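Local coordinates for peptide ABC transporter, peptide-binding protein (Thermus thermophilus, PDB 2D5W) that binds oligopeptides, here a pentapeptide, and probably hands them to an ABC transporter for uptake across the membrane, at residues Val26-Gln30 against Ala31-Glu35; Arg190-Phe193 against Leu194-Thr198; Cys458-Thr461 against Gly462-Phe466; Val564-Ala567 against Tyr568-Gly571; Gly576-Ala579 against Trp580-Gly583. One frame throughout, in Å; residues are numbered along the deposited sequence.

Interaction 1: residues Val26-Gln30 against Ala31-Glu35; sequences VISNQ and AIKSE
Lys33 reaches back from the first turn of helix 31-40 over Ser28, in the loop leading into the N-terminus of that helix, where Gln30 holds the N-cap position. CD of Lys33 touches the Ser28 hydroxyl, 3.6 Å from OG, and the ammonium NZ then donates to Ser28 O at 3.1 Å, tilted 22° from the carbonyl plane. A lysine chain stretched as far as CE and bent only at its last torsion (chi4 -87°) delivers NZ to this oxygen and to its salt-bridge partner, Asp22. Replacing Lys33 with a methionine would probably leave the Asp22 carboxylate without this charged mate and Ser28 O without its side-chain donor. Gln30 lies side by side with Ile32, its CB 4.0 Å from Ile32 CG2, while its amide turns back to the loop. The backbone of Ala31 hydrogen-bonds to the bound peptide, which places this helix start in the binding site. Ser28 makes an ST turn, its OG accepting from Gln30 N at 3.2 Å; the same hydroxyl donates to Gln30 OE1 at 2.6 Å, in the carbonyl plane and on a lone pair.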
loop_
_atom_site.group_PDB
_atom_site.type_symbol
_atom_site.label_atom_id
_atom_site.label_comp_id
_atom_site.label_asym_id
_atom_site.label_seq_id
_atom_site.Cartn_x
_atom_site.Cartn_y
_atom_site.Cartn_z
ATOM N N VAL A 26 -3.781 6.257 8.772
ATOM C CA VAL A 26 -4.227 7.533 8.231
ATOM C C VAL A 26 -3.088 8.525 8.017
ATOM O O VAL A 26 -3.192 9.402 7.160
ATOM C CB VAL A 26 -5.314 8.182 9.122
ATOM C CG1 VAL A 26 -6.455 7.196 9.343
ATOM C CG2 VAL A 26 -4.721 8.628 10.443
ATOM N N ILE A 27 -2.004 8.396 8.785
ATOM C CA ILE A 27 -0.856 9.287 8.621
ATOM C C ILE A 27 0.064 8.706 7.551
ATOM O O ILE A 27 0.546 9.426 6.675
ATOM C CB ILE A 27 -0.075 9.463 9.937
ATOM C CG1 ILE A 27 -0.985 10.112 10.985
ATOM C CG2 ILE A 27 1.166 10.319 9.698
ATOM C CD1 ILE A 27 -0.318 10.394 12.310
ATOM N N SER A 28 0.314 7.403 7.630
ATOM C CA SER A 28 1.139 6.726 6.641
ATOM C C SER A 28 0.598 5.349 6.321
ATOM O O SER A 28 0.287 4.561 7.220
ATOM C CB SER A 28 2.581 6.561 7.111
ATOM O OG SER A 28 3.272 5.722 6.196
ATOM N N ASN A 29 0.491 5.066 5.031
ATOM C CA ASN A 29 0.038 3.770 4.573
ATOM C C ASN A 29 1.156 3.162 3.717
ATOM O O ASN A 29 0.911 2.347 2.834
ATOM C CB ASN A 29 -1.257 3.908 3.772
ATOM C CG ASN A 29 -1.867 2.572 3.436
ATOM O OD1 ASN A 29 -1.836 1.647 4.245
ATOM N ND2 ASN A 29 -2.439 2.465 2.243
ATOM N N GLN A 30 2.389 3.575 3.994
ATOM C CA GLN A 30 3.559 3.072 3.278
ATOM C C GLN A 30 3.644 1.557 3.342
ATOM O O GLN A 30 3.422 0.954 4.396
ATOM C CB GLN A 30 4.840 3.613 3.904
ATOM C CG GLN A 30 5.148 5.066 3.649
ATOM C CD GLN A 30 6.181 5.570 4.630
ATOM O OE1 GLN A 30 5.882 5.781 5.805
ATOM N NE2 GLN A 30 7.412 5.737 4.164
ATOM N N ALA A 31 3.994 0.943 2.221
ATOM C CA ALA A 31 4.158 -0.498 2.178
ATOM C C ALA A 31 5.235 -0.936 3.175
ATOM O O ALA A 31 5.083 -1.960 3.840
ATOM C CB ALA A 31 4.539 -0.941 0.767
ATOM N N ILE A 32 6.314 -0.166 3.299
ATOM C CA ILE A 32 7.377 -0.562 4.219
ATOM C C ILE A 32 6.881 -0.576 5.663
ATOM O O ILE A 32 7.270 -1.442 6.452
ATOM C CB ILE A 32 8.651 0.346 4.073
ATOM C CG1 ILE A 32 9.762 -0.155 5.005
ATOM C CG2 ILE A 32 8.319 1.800 4.375
ATOM C CD1 ILE A 32 10.210 -1.580 4.749
ATOM N N LYS A 33 6.010 0.368 6.007
ATOM C CA LYS A 33 5.448 0.432 7.352
ATOM C C LYS A 33 4.615 -0.826 7.636
ATOM O O LYS A 33 4.746 -1.447 8.689
ATOM C CB LYS A 33 4.592 1.695 7.479
ATOM C CG LYS A 33 3.855 1.871 8.800
ATOM C CD LYS A 33 3.202 3.250 8.828
ATOM C CE LYS A 33 2.285 3.455 10.020
ATOM N NZ LYS A 33 0.903 2.966 9.755
ATOM N N SER A 34 3.770 -1.213 6.688
ATOM C CA SER A 34 2.948 -2.401 6.865
ATOM C C SER A 34 3.781 -3.674 6.961
ATOM O O SER A 34 3.478 -4.561 7.756
ATOM C CB SER A 34 1.946 -2.524 5.722
ATOM O OG SER A 34 0.867 -1.628 5.911
ATOM N N GLU A 35 4.830 -3.773 6.155
ATOM C CA GLU A 35 5.675 -4.960 6.190
ATOM C C GLU A 35 6.339 -5.111 7.556
ATOM O O GLU A 35 6.304 -6.181 8.161
ATOM C CB GLU A 35 6.749 -4.879 5.111
ATOM C CG GLU A 35 7.585 -6.138 5.001
ATOM C CD GLU A 35 8.756 -5.960 4.066
ATOM O OE1 GLU A 35 9.825 -5.516 4.530
ATOM O OE2 GLU A 35 8.600 -6.249 2.863
#

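Interaction 2: residues Arg190-Phe193 against Leu194-Thr198; sequences RNFF and LKFAT
The C-terminal end of helix 182-194 illustrates how a helix runs out into a loop, with Leu194, Lys195 and Phe196 folding back on the carbonyls of Arg190 to Phe193. Leu194 N still makes a helical bond to Arg190 O, 3.0 Å long. Lys195 N is shared, donating to Asn191 O at 3.2 Å and more weakly to Phe192 O. Phe196 N switches to the residue three back, Phe193 O at 2.9 Å, as the helix ends. Among the side chains, Phe192 and Phe196 carry the contact. They form an offset edge-to-face pair, the edge of Phe196 turned toward the face of Phe192, with centroids 5.9 Å apart and planes at 70°. Phe192 swings its ring toward the coming residues because CG stands opposite the backbone N (chi1 166°), which brings CE1 to 4.0 Å from CE2 of Phe196. The rim of the Phe196 ring also sits beside Phe192 O, near the ring plane, CD2 being 3.3 Å from that oxygen. Helix 159-173 packs against both rings. Leu194 runs side by side with Arg190, whose guanidinium is claimed by a salt bridge to Asp449, and its CD1 also meets Asn191 OD1. A water donates to Asn191 O and weakly bridges to Lys195 NZ. Thus the last carbonyls are served by main-chain N-H groups, water and, probably, the weakly polar hydrogens of an aromatic edge.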
loop_
_atom_site.group_PDB
_atom_site.type_symbol
_atom_site.label_atom_id
_atom_site.label_comp_id
_atom_site.label_asym_id
_atom_site.label_seq_id
_atom_site.Cartn_x
_atom_site.Cartn_y
_atom_site.Cartn_z
ATOM N N ARG A 190 -5.078 13.334 14.055
ATOM C CA ARG A 190 -3.693 13.031 13.688
ATOM C C ARG A 190 -2.820 13.067 14.937
ATOM O O ARG A 190 -1.982 12.188 15.149
ATOM C CB ARG A 190 -3.138 14.043 12.675
ATOM C CG ARG A 190 -3.784 14.009 11.305
ATOM C CD ARG A 190 -3.114 14.991 10.343
ATOM N NE ARG A 190 -1.852 14.493 9.794
ATOM C CZ ARG A 190 -0.641 14.873 10.192
ATOM N NH1 ARG A 190 -0.495 15.767 11.163
ATOM N NH2 ARG A 190 0.435 14.363 9.604
ATOM N N ASN A 191 -3.021 14.086 15.767
ATOM C CA ASN A 191 -2.229 14.231 16.983
ATOM C C ASN A 191 -2.418 13.063 17.940
ATOM O O ASN A 191 -1.498 12.703 18.669
ATOM C CB ASN A 191 -2.547 15.558 17.681
ATOM C CG ASN A 191 -2.028 16.757 16.908
ATOM O OD1 ASN A 191 -1.178 16.619 16.027
ATOM N ND2 ASN A 191 -2.525 17.941 17.244
ATOM N N PHE A 192 -3.607 12.470 17.934
ATOM C CA PHE A 192 -3.881 11.317 18.784
ATOM C C PHE A 192 -2.918 10.187 18.409
ATOM O O PHE A 192 -2.203 9.659 19.261
ATOM C CB PHE A 192 -5.332 10.860 18.595
ATOM C CG PHE A 192 -5.621 9.494 19.154
ATOM C CD1 PHE A 192 -5.458 9.226 20.510
ATOM C CD2 PHE A 192 -6.058 8.474 18.318
ATOM C CE1 PHE A 192 -5.727 7.955 21.023
ATOM C CE2 PHE A 192 -6.328 7.207 18.820
ATOM C CZ PHE A 192 -6.162 6.948 20.175
ATOM N N PHE A 193 -2.891 9.822 17.132
ATOM C CA PHE A 193 -2.007 8.750 16.685
ATOM C C PHE A 193 -0.533 9.108 16.867
ATOM O O PHE A 193 0.270 8.260 17.262
ATOM C CB PHE A 193 -2.288 8.411 15.218
ATOM C CG PHE A 193 -3.688 7.927 14.967
ATOM C CD1 PHE A 193 -4.137 6.728 15.515
ATOM C CD2 PHE A 193 -4.570 8.685 14.204
ATOM C CE1 PHE A 193 -5.446 6.289 15.307
ATOM C CE2 PHE A 193 -5.880 8.258 13.990
ATOM C CZ PHE A 193 -6.319 7.058 14.544
ATOM N N LEU A 194 -0.176 10.361 16.600
ATOM C CA LEU A 194 1.216 10.785 16.728
ATOM C C LEU A 194 1.786 10.613 18.134
ATOM O O LEU A 194 2.981 10.369 18.290
ATOM C CB LEU A 194 1.378 12.237 16.268
ATOM C CG LEU A 194 1.230 12.442 14.756
ATOM C CD1 LEU A 194 1.227 13.926 14.432
ATOM C CD2 LEU A 194 2.366 11.730 14.025
ATOM N N LYS A 195 0.946 10.737 19.157
ATOM C CA LYS A 195 1.422 10.563 20.526
ATOM C C LYS A 195 1.941 9.145 20.751
ATOM O O LYS A 195 2.718 8.894 21.673
ATOM C CB LYS A 195 0.299 10.857 21.526
ATOM C CG LYS A 195 0.029 12.335 21.738
ATOM C CD LYS A 195 -1.002 12.552 22.833
ATOM C CE LYS A 195 -1.235 14.035 23.076
ATOM N NZ LYS A 195 -1.686 14.738 21.840
ATOM N N PHE A 196 1.514 8.223 19.897
ATOM C CA PHE A 196 1.902 6.819 20.008
ATOM C C PHE A 196 2.636 6.302 18.772
ATOM O O PHE A 196 2.738 5.086 18.589
ATOM C CB PHE A 196 0.646 5.958 20.185
ATOM C CG PHE A 196 -0.183 6.312 21.385
ATOM C CD1 PHE A 196 0.081 5.738 22.623
ATOM C CD2 PHE A 196 -1.242 7.210 21.273
ATOM C CE1 PHE A 196 -0.699 6.050 23.736
ATOM C CE2 PHE A 196 -2.028 7.529 22.380
ATOM C CZ PHE A 196 -1.756 6.947 23.612
ATOM N N ALA A 197 3.169 7.188 17.935
ATOM C CA ALA A 197 3.785 6.704 16.705
ATOM C C ALA A 197 5.076 7.339 16.224
ATOM O O ALA A 197 5.556 6.987 15.147
ATOM C CB ALA A 197 2.743 6.754 15.581
ATOM N N THR A 198 5.646 8.259 16.994
ATOM C CA THR A 198 6.897 8.898 16.591
ATOM C C THR A 198 8.066 8.168 17.244
ATOM O O THR A 198 7.890 7.460 18.234
ATOM C CB THR A 198 6.950 10.368 17.018
ATOM O OG1 THR A 198 6.854 10.445 18.444
ATOM C CG2 THR A 198 5.810 11.154 16.380
HETATM O O HOH W 1 0.552 14.433 19.427
#

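Interaction 3: residues Cys458-Thr461 against Gly462-Phe466; sequences CKWT and GMFEF
One face of the Trp460 indole receives Phe464, whose CD1 stands 3.9 Å above the plane, over its centre, while Gly462 O lies in plane at the indole edge, 3.7 Å from CZ3. Phe464 presents its own edge to that face, an edge-to-face pair with the five-membered ring at a centroid distance of 5.2 Å and planes at 70°. Its CB adds a CH-pi contact over the six-membered ring, 4.0 Å from the centroid and 21° off the normal. A face of Phe464 carries CD2 of Phe466, a residue that packs on the backbone of the bound peptide. The indole reaches this place with CG wedged between the backbone N and the carbonyl carbon (chi1 49°), and Trp460 NE1 is fixed by Ile452 O. Gly462 leads into strand 463-469, partner of strands 293-308 and 401-410, and the pair packs the loop after helix 449-452 onto the start of that strand. Cys458 is tied by a disulfide to Cys314. No hydrogen bond joins the two halves: slightly positive C-H groups of Phe464 meet the electron-rich indole face, and the indole's own rim probably attracts the Gly462 carbonyl, a match of polarity consistent with the steep setting of the rings.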
loop_
_atom_site.group_PDB
_atom_site.type_symbol
_atom_site.label_atom_id
_atom_site.label_comp_id
_atom_site.label_asym_id
_atom_site.label_seq_id
_atom_site.Cartn_x
_atom_site.Cartn_y
_atom_site.Cartn_z
ATOM N N CYS A 458 -3.625 21.464 -3.425
ATOM C CA CYS A 458 -2.546 21.759 -4.362
ATOM C C CYS A 458 -1.129 21.532 -3.815
ATOM O O CYS A 458 -0.187 22.223 -4.205
ATOM C CB CYS A 458 -2.697 23.196 -4.898
ATOM S SG CYS A 458 -4.429 23.727 -5.159
ATOM N N LYS A 459 -0.975 20.547 -2.929
ATOM C CA LYS A 459 0.335 20.227 -2.358
ATOM C C LYS A 459 1.273 19.724 -3.454
ATOM O O LYS A 459 2.462 20.037 -3.449
ATOM C CB LYS A 459 0.197 19.198 -1.236
ATOM C CG LYS A 459 -0.250 19.797 0.092
ATOM C CD LYS A 459 0.805 20.740 0.667
ATOM C CE LYS A 459 2.111 20.012 0.964
ATOM N NZ LYS A 459 3.136 20.904 1.581
ATOM N N TRP A 460 0.748 18.898 -4.356
ATOM C CA TRP A 460 1.508 18.450 -5.521
ATOM C C TRP A 460 0.554 18.848 -6.645
ATOM O O TRP A 460 -0.661 18.673 -6.526
ATOM C CB TRP A 460 1.853 16.949 -5.501
ATOM C CG TRP A 460 0.763 15.979 -5.212
ATOM C CD1 TRP A 460 0.313 15.584 -3.983
ATOM C CD2 TRP A 460 0.039 15.208 -6.172
ATOM N NE1 TRP A 460 -0.643 14.609 -4.123
ATOM C CE2 TRP A 460 -0.832 14.358 -5.457
ATOM C CE3 TRP A 460 0.041 15.150 -7.574
ATOM C CZ2 TRP A 460 -1.692 13.461 -6.097
ATOM C CZ3 TRP A 460 -0.814 14.259 -8.208
ATOM C CH2 TRP A 460 -1.669 13.427 -7.469
ATOM N N THR A 461 1.104 19.401 -7.720
ATOM C CA THR A 461 0.291 19.962 -8.795
ATOM C C THR A 461 0.385 19.390 -10.198
ATOM O O THR A 461 -0.150 19.983 -11.139
ATOM C CB THR A 461 0.598 21.455 -8.922
ATOM O OG1 THR A 461 1.987 21.614 -9.243
ATOM C CG2 THR A 461 0.303 22.177 -7.611
ATOM N N GLY A 462 1.060 18.264 -10.360
ATOM C CA GLY A 462 1.175 17.707 -11.692
ATOM C C GLY A 462 1.199 16.200 -11.701
ATOM O O GLY A 462 0.174 15.552 -11.489
ATOM N N MET A 463 2.385 15.656 -11.950
ATOM C CA MET A 463 2.623 14.221 -12.011
ATOM C C MET A 463 3.274 13.724 -10.723
ATOM O O MET A 463 4.127 14.399 -10.151
ATOM C CB MET A 463 3.543 13.912 -13.193
ATOM C CG MET A 463 2.961 14.274 -14.554
ATOM S SD MET A 463 4.213 14.426 -15.869
ATOM C CE MET A 463 4.714 12.724 -16.085
ATOM N N PHE A 464 2.875 12.533 -10.286
ATOM C CA PHE A 464 3.414 11.928 -9.071
ATOM C C PHE A 464 3.569 10.438 -9.374
ATOM O O PHE A 464 2.581 9.706 -9.469
ATOM C CB PHE A 464 2.433 12.168 -7.913
ATOM C CG PHE A 464 2.911 11.688 -6.559
ATOM C CD1 PHE A 464 2.072 11.815 -5.454
ATOM C CD2 PHE A 464 4.165 11.107 -6.377
ATOM C CE1 PHE A 464 2.467 11.375 -4.194
ATOM C CE2 PHE A 464 4.568 10.662 -5.112
ATOM C CZ PHE A 464 3.717 10.797 -4.024
ATOM N N GLU A 465 4.811 9.997 -9.557
ATOM C CA GLU A 465 5.077 8.599 -9.868
ATOM C C GLU A 465 5.451 7.756 -8.664
ATOM O O GLU A 465 6.315 8.125 -7.870
ATOM C CB GLU A 465 6.206 8.446 -10.896
ATOM C CG GLU A 465 6.485 6.965 -11.202
ATOM C CD GLU A 465 7.595 6.720 -12.211
ATOM O OE1 GLU A 465 7.961 7.649 -12.961
ATOM O OE2 GLU A 465 8.091 5.571 -12.265
ATOM N N PHE A 466 4.787 6.615 -8.547
ATOM C CA PHE A 466 5.067 5.654 -7.492
ATOM C C PHE A 466 4.309 4.385 -7.850
ATOM O O PHE A 466 3.770 4.268 -8.956
ATOM C CB PHE A 466 4.674 6.197 -6.101
ATOM C CG PHE A 466 3.198 6.432 -5.908
ATOM C CD1 PHE A 466 2.402 5.483 -5.268
ATOM C CD2 PHE A 466 2.604 7.616 -6.342
ATOM C CE1 PHE A 466 1.041 5.712 -5.062
ATOM C CE2 PHE A 466 1.240 7.853 -6.142
ATOM C CZ PHE A 466 0.459 6.897 -5.500
#

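Interaction 4: residues Val564-Ala567 against Tyr568-Gly571; sequences VASA and YSGG
The backbone of Ser566-Ser569 doubles back so that the CA atoms of those two serines come within 5.1 Å, and a type II beta turn from Tyr568 to Gly571 follows at once, closed by Gly571 N donating to Tyr568 O at 2.7 Å. Across the fold Ser569 turns its hydroxyl back to the preceding residues, with OG tucked between its own backbone N and carbonyl carbon (chi1 57°). There OG accepts from Ser566 N at 3.0 Å, with an N-H...O angle of 156°, and is also hydrogen-bonded to Tyr574 O, so one hydroxyl joins three pieces of the loop. The Ser566 hydroxyl packs against Ser569, its OG 3.2 Å from CB of Ser569, and a water lies 2.7 Å from that OG. The same water accepts from Tyr568 N, satisfying an N-H at the bend. The Tyr568 ring lies with one face toward Ala567 O, which is 3.5 Å from CG; CD1 touches Ala567 CB, and Gly571 O sits at the ring's edge, in plane. Beyond, the ring packs on Val359, Asn360 and Leu472. Gly570 has positive phi (69°), and at Gly571 a side chain would jam against the preceding carbonyl oxygen. Glycine at the third position is the hallmark of a type II turn, used here in the long loop between strands 560-561 and 583-584.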
loop_
_atom_site.group_PDB
_atom_site.type_symbol
_atom_site.label_atom_id
_atom_site.label_comp_id
_atom_site.label_asym_id
_atom_site.label_seq_id
_atom_site.Cartn_x
_atom_site.Cartn_y
_atom_site.Cartn_z
ATOM N N VAL A 564 9.870 -16.182 3.019
ATOM C CA VAL A 564 9.279 -16.399 1.707
ATOM C C VAL A 564 8.099 -15.483 1.434
ATOM O O VAL A 564 7.306 -15.188 2.330
ATOM C CB VAL A 564 8.818 -17.874 1.597
ATOM C CG1 VAL A 564 8.071 -18.119 0.294
ATOM C CG2 VAL A 564 10.028 -18.788 1.713
ATOM N N ALA A 565 7.986 -15.046 0.184
ATOM C CA ALA A 565 6.905 -14.172 -0.235
ATOM C C ALA A 565 6.230 -14.744 -1.476
ATOM O O ALA A 565 6.810 -15.559 -2.196
ATOM C CB ALA A 565 7.448 -12.775 -0.535
ATOM N N SER A 566 4.994 -14.323 -1.711
ATOM C CA SER A 566 4.243 -14.753 -2.881
ATOM C C SER A 566 3.479 -13.525 -3.353
ATOM O O SER A 566 3.584 -12.461 -2.750
ATOM C CB SER A 566 3.268 -15.876 -2.526
ATOM O OG SER A 566 2.243 -15.400 -1.675
ATOM N N ALA A 567 2.709 -13.670 -4.422
ATOM C CA ALA A 567 1.952 -12.543 -4.953
ATOM C C ALA A 567 1.100 -11.839 -3.899
ATOM O O ALA A 567 1.016 -10.611 -3.880
ATOM C CB ALA A 567 1.072 -13.006 -6.104
ATOM N N TYR A 568 0.482 -12.616 -3.015
ATOM C CA TYR A 568 -0.382 -12.042 -1.994
ATOM C C TYR A 568 -0.118 -12.488 -0.555
ATOM O O TYR A 568 -0.981 -12.332 0.308
ATOM C CB TYR A 568 -1.847 -12.307 -2.360
ATOM C CG TYR A 568 -2.294 -11.610 -3.628
ATOM C CD1 TYR A 568 -2.534 -12.328 -4.798
ATOM C CD2 TYR A 568 -2.503 -10.230 -3.648
ATOM C CE1 TYR A 568 -2.980 -11.690 -5.957
ATOM C CE2 TYR A 568 -2.948 -9.580 -4.801
ATOM C CZ TYR A 568 -3.187 -10.319 -5.950
ATOM O OH TYR A 568 -3.660 -9.694 -7.083
ATOM N N SER A 569 1.065 -13.034 -0.283
ATOM C CA SER A 569 1.379 -13.464 1.078
ATOM C C SER A 569 1.244 -12.269 2.020
ATOM O O SER A 569 1.701 -11.166 1.708
ATOM C CB SER A 569 2.798 -14.038 1.148
ATOM O OG SER A 569 3.769 -13.107 0.702
ATOM N N GLY A 570 0.613 -12.489 3.170
ATOM C CA GLY A 570 0.410 -11.410 4.121
ATOM C C GLY A 570 -0.581 -10.393 3.581
ATOM O O GLY A 570 -0.696 -9.283 4.100
ATOM N N GLY A 571 -1.293 -10.783 2.528
ATOM C CA GLY A 571 -2.269 -9.909 1.907
ATOM C C GLY A 571 -1.704 -9.098 0.754
ATOM O O GLY A 571 -2.231 -9.144 -0.356
HETATM O O HOH W 2 -0.028 -15.430 -3.162
#

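Interaction 5: residues Gly576-Ala579 against Trp580-Gly583; sequences GWNA and WEIG
Asn578 and Glu581 meet at about a right angle, amide and carboxylate planes 76° apart. The ND2 of Asn578 donates to Glu581 OE2 at 3.0 Å, nearly in the amide plane, and uses the anti lone pair of that oxygen. Asn578 also sits between two indoles: its CA lies over the face of Trp580, 3.8 Å from the centroid of the six-membered ring and 12° off the normal, and its CG is 3.8 Å above the centre of the Trp577 ring. Ile582 crosses it, CD1 approaching OD1 at 4.1 Å. All this hangs on one bend whose backbone angles at Ala579 and Trp580 are near those of a type I beta turn, with Glu581 N bonded to Asn578 O at 3.0 Å. A water donates to both Ala579 O, at 2.7 Å, and Ile582 O. With CG placed between its backbone N and carbonyl carbon (chi1 49°), the Glu581 chain folds back toward Asn578, and Glu581 CG passes 3.1 Å from Asn578 O. In the second shell, Trp593 NE1 grips Glu581 OE2, and Asn562 O takes another bond from Asn578 ND2. A leucine in place of Asn578 would probably leave Glu581 OE2 and Asn562 O without their amide donor. The ring of Phe232 meets that of Trp580.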
loop_
_atom_site.group_PDB
_atom_site.type_symbol
_atom_site.label_atom_id
_atom_site.label_comp_id
_atom_site.label_asym_id
_atom_site.label_seq_id
_atom_site.Cartn_x
_atom_site.Cartn_y
_atom_site.Cartn_z
ATOM N N GLY A 576 7.530 -11.915 5.839
ATOM C CA GLY A 576 7.253 -11.520 7.207
ATOM C C GLY A 576 5.870 -11.811 7.758
ATOM O O GLY A 576 5.570 -11.432 8.889
ATOM N N TRP A 577 5.035 -12.483 6.972
ATOM C CA TRP A 577 3.675 -12.826 7.383
ATOM C C TRP A 577 3.670 -14.050 8.307
ATOM O O TRP A 577 2.637 -14.419 8.867
ATOM C CB TRP A 577 2.828 -13.112 6.140
ATOM C CG TRP A 577 3.481 -14.112 5.243
ATOM C CD1 TRP A 577 4.415 -13.867 4.276
ATOM C CD2 TRP A 577 3.347 -15.534 5.317
ATOM N NE1 TRP A 577 4.878 -15.050 3.751
ATOM C CE2 TRP A 577 4.238 -16.090 4.374
ATOM C CE3 TRP A 577 2.564 -16.395 6.097
ATOM C CZ2 TRP A 577 4.367 -17.473 4.191
ATOM C CZ3 TRP A 577 2.694 -17.766 5.913
ATOM C CH2 TRP A 577 3.589 -18.289 4.968
ATOM N N ASN A 578 4.839 -14.670 8.451
ATOM C CA ASN A 578 5.040 -15.862 9.282
ATOM C C ASN A 578 6.335 -15.621 10.051
ATOM O O ASN A 578 7.144 -16.532 10.235
ATOM C CB ASN A 578 5.215 -17.081 8.376
ATOM C CG ASN A 578 6.444 -16.965 7.481
ATOM O OD1 ASN A 578 6.870 -15.861 7.135
ATOM N ND2 ASN A 578 7.015 -18.102 7.097
ATOM N N ALA A 579 6.511 -14.390 10.516
ATOM C CA ALA A 579 7.735 -13.979 11.192
ATOM C C ALA A 579 8.233 -14.829 12.351
ATOM O O ALA A 579 9.431 -14.833 12.636
ATOM C CB ALA A 579 7.612 -12.522 11.631
ATOM N N TRP A 580 7.333 -15.546 13.014
ATOM C CA TRP A 580 7.717 -16.382 14.147
ATOM C C TRP A 580 8.475 -17.653 13.768
ATOM O O TRP A 580 9.040 -18.312 14.639
ATOM C CB TRP A 580 6.477 -16.758 14.964
ATOM C CG TRP A 580 5.442 -17.481 14.158
ATOM C CD1 TRP A 580 5.352 -18.829 13.951
ATOM C CD2 TRP A 580 4.386 -16.886 13.398
ATOM N NE1 TRP A 580 4.304 -19.106 13.106
ATOM C CE2 TRP A 580 3.694 -17.932 12.750
ATOM C CE3 TRP A 580 3.959 -15.566 13.200
ATOM C CZ2 TRP A 580 2.594 -17.698 11.914
ATOM C CZ3 TRP A 580 2.866 -15.333 12.370
ATOM C CH2 TRP A 580 2.198 -16.395 11.737
ATOM N N GLU A 581 8.488 -18.011 12.487
ATOM C CA GLU A 581 9.192 -19.224 12.072
ATOM C C GLU A 581 10.371 -18.971 11.141
ATOM O O GLU A 581 10.885 -19.899 10.518
ATOM C CB GLU A 581 8.215 -20.225 11.436
ATOM C CG GLU A 581 7.301 -19.636 10.383
ATOM C CD GLU A 581 6.360 -20.664 9.773
ATOM O OE1 GLU A 581 5.911 -21.581 10.495
ATOM O OE2 GLU A 581 6.053 -20.542 8.573
ATOM N N ILE A 582 10.805 -17.720 11.049
ATOM C CA ILE A 582 11.950 -17.386 10.215
ATOM C C ILE A 582 13.201 -17.634 11.054
ATOM O O ILE A 582 13.308 -17.172 12.191
ATOM C CB ILE A 582 11.890 -15.915 9.749
ATOM C CG1 ILE A 582 10.668 -15.722 8.842
ATOM C CG2 ILE A 582 13.180 -15.544 9.023
ATOM C CD1 ILE A 582 10.400 -14.289 8.434
ATOM N N GLY A 583 14.143 -18.387 10.500
ATOM C CA GLY A 583 15.347 -18.680 11.250
ATOM C C GLY A 583 16.446 -19.333 10.442
ATOM O O GLY A 583 16.293 -19.600 9.251
HETATM O O HOH W 3 11.403 -16.115 13.914
#

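Interactions 1 and 3 border the peptide site from separate parts of the fold: Ala31 bonds to the bound peptide and Phe466 packs on it, with contact centres about 19 Å apart. Interaction 2 packs directly against interaction 1, where CD1 of Ile27 touches CD2 of Leu194 at 3.5 Å and CG2 of Val26 meets CE2 of Phe193 at 3.7 Å. Interactions 4 and 5 share one long loop; Val564 O probably accepts from Trp577 NE1 at 2.8 Å, and Ser569 CB leans on the same indole nitrogen. Helix 31-40 begins in interaction 1, and its Gln38 and Tyr39 touch residues of interaction 5. Interactions 3 and 5, about 37 Å apart between centres, lie on opposite sides of the chain's centre.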